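Local coordinates for protein aminopeptidase N (Francisella tularensis subsp. tularensis, PDB 5DLL) that probably removes N-terminal residues from intracellular peptides as a zinc-dependent aminopeptidase of the M1 family, at residues I597-D602 with L652-Q657. Sequence-based numbering, arbitrary orientation.
Sequences ILHDKD and LAVYQQ
The imidazole of His599 is the one flat group in this contact, and it is met obliquely: the methyl CG2 of Val654 comes in next to its ND1-CE1 bond. CE1 of His599 lies 3.8 Å from that methyl, and ND1 of His599 is 3.9 Å from the same carbon, so two ring atoms share one apolar neighbour. The other ring nitrogen, NE2, is hydrogen-bonded to OD2 of Asp650, one helical turn before Val654, a bond that limits rotation of the ring. Leu598 supplies the second apolar partner, its CD1 standing 3.8 Å from Val654 CG2 and 4.1 Å from Val654 CG1. Leu598 CG is anti to its own backbone N (chi1 174°), which swings the branched end nearer to helix 648-658 than the direction of its CB alone would bring it. Of the 146 Å² buried between the two segments, most comes from Val654, Leu598 and His599. Both segments belong to the C-terminal helical region assigned to ARM-like repeats, where the C-terminal end of helix 588-598 packs against the side of helix 648-658. His599 is the first residue after helix 588-598 to leave helical backbone angles. The nearest CA atoms of the two segments, those of His599 and Val654, are 7.6 Å apart, and side chains make the contact. Val654 also touches Leu676 and Cys680, extending the apolar packing to helix 668-685.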
# COMPACT_ATOMS: atom_id res chain seq x y z
N ILE A 597 26.73 -1.36 16.90
CA ILE A 597 25.59 -0.82 16.17
C ILE A 597 24.80 0.11 17.09
O ILE A 597 24.41 1.21 16.70
CB ILE A 597 24.67 -1.94 15.63
CG1 ILE A 597 25.40 -2.80 14.59
CG2 ILE A 597 23.39 -1.35 15.04
CD1 ILE A 597 25.49 -2.19 13.20
N LEU A 598 24.57 -0.34 18.32
CA LEU A 598 23.81 0.43 19.31
C LEU A 598 24.44 1.78 19.63
O LEU A 598 23.72 2.75 19.85
CB LEU A 598 23.64 -0.39 20.60
CG LEU A 598 23.00 0.29 21.81
CD1 LEU A 598 21.59 0.76 21.51
CD2 LEU A 598 23.00 -0.67 22.99
N HIS A 599 25.77 1.85 19.65
CA HIS A 599 26.47 3.09 19.97
C HIS A 599 27.01 3.83 18.73
O HIS A 599 27.82 4.75 18.87
CB HIS A 599 27.63 2.81 20.94
CG HIS A 599 27.17 2.46 22.32
ND1 HIS A 599 26.54 3.36 23.15
CD2 HIS A 599 27.27 1.31 23.03
CE1 HIS A 599 26.26 2.78 24.30
NE2 HIS A 599 26.69 1.54 24.25
N ASP A 600 26.55 3.45 17.54
CA ASP A 600 26.98 4.12 16.31
C ASP A 600 26.39 5.53 16.28
O ASP A 600 25.17 5.70 16.38
CB ASP A 600 26.56 3.32 15.07
CG ASP A 600 27.41 3.65 13.84
OD1 ASP A 600 27.65 4.85 13.57
OD2 ASP A 600 27.84 2.71 13.15
N LYS A 601 27.27 6.52 16.16
CA LYS A 601 26.88 7.92 16.26
C LYS A 601 26.50 8.53 14.92
O LYS A 601 25.70 9.47 14.87
CB LYS A 601 28.02 8.72 16.90
CG LYS A 601 28.41 8.23 18.29
CD LYS A 601 29.42 9.15 18.94
CE LYS A 601 29.72 8.73 20.37
NZ LYS A 601 30.69 9.65 21.03
N ASP A 602 27.07 8.01 13.83
CA ASP A 602 26.78 8.48 12.48
C ASP A 602 26.09 7.37 11.67
O ASP A 602 26.69 6.76 10.78
CB ASP A 602 28.05 8.96 11.78
CG ASP A 602 28.42 10.38 12.14
OD1 ASP A 602 27.64 11.31 11.82
OD2 ASP A 602 29.50 10.58 12.74
N LEU A 652 20.04 1.49 28.93
CA LEU A 652 19.75 2.62 29.82
C LEU A 652 20.41 3.92 29.35
O LEU A 652 19.80 4.98 29.38
CB LEU A 652 20.20 2.30 31.25
CG LEU A 652 20.10 3.42 32.28
CD1 LEU A 652 18.68 3.96 32.38
CD2 LEU A 652 20.57 2.92 33.64
N ALA A 653 21.68 3.82 28.94
CA ALA A 653 22.45 4.99 28.50
C ALA A 653 21.86 5.61 27.25
O ALA A 653 21.57 6.82 27.21
CB ALA A 653 23.90 4.59 28.26
N VAL A 654 21.66 4.78 26.23
CA VAL A 654 21.10 5.24 24.96
C VAL A 654 19.65 5.71 25.13
O VAL A 654 19.22 6.62 24.43
CB VAL A 654 21.20 4.15 23.87
CG1 VAL A 654 20.55 4.63 22.58
CG2 VAL A 654 22.66 3.79 23.60
N TYR A 655 18.91 5.10 26.04
CA TYR A 655 17.56 5.58 26.33
C TYR A 655 17.63 7.03 26.77
O TYR A 655 17.01 7.89 26.16
CB TYR A 655 16.85 4.74 27.41
CG TYR A 655 15.49 5.28 27.80
CD1 TYR A 655 14.35 4.93 27.08
CD2 TYR A 655 15.34 6.16 28.87
CE1 TYR A 655 13.10 5.44 27.42
CE2 TYR A 655 14.09 6.67 29.23
CZ TYR A 655 12.98 6.30 28.50
OH TYR A 655 11.74 6.80 28.84
N GLN A 656 18.41 7.29 27.82
CA GLN A 656 18.45 8.64 28.40
C GLN A 656 19.17 9.65 27.50
O GLN A 656 18.99 10.86 27.67
CB GLN A 656 19.04 8.62 29.83
CG GLN A 656 18.01 8.39 30.94
CD GLN A 656 16.96 9.50 31.06
OE1 GLN A 656 17.24 10.67 30.84
NE2 GLN A 656 15.74 9.13 31.43
N GLN A 657 19.95 9.17 26.53
CA GLN A 657 20.53 10.07 25.52
C GLN A 657 19.56 10.34 24.35
O GLN A 657 19.72 11.32 23.62
CB GLN A 657 21.90 9.56 25.05
CG GLN A 657 21.93 8.79 23.75
CD GLN A 657 23.30 8.20 23.45
OE1 GLN A 657 24.15 8.08 24.34
NE2 GLN A 657 23.52 7.83 22.19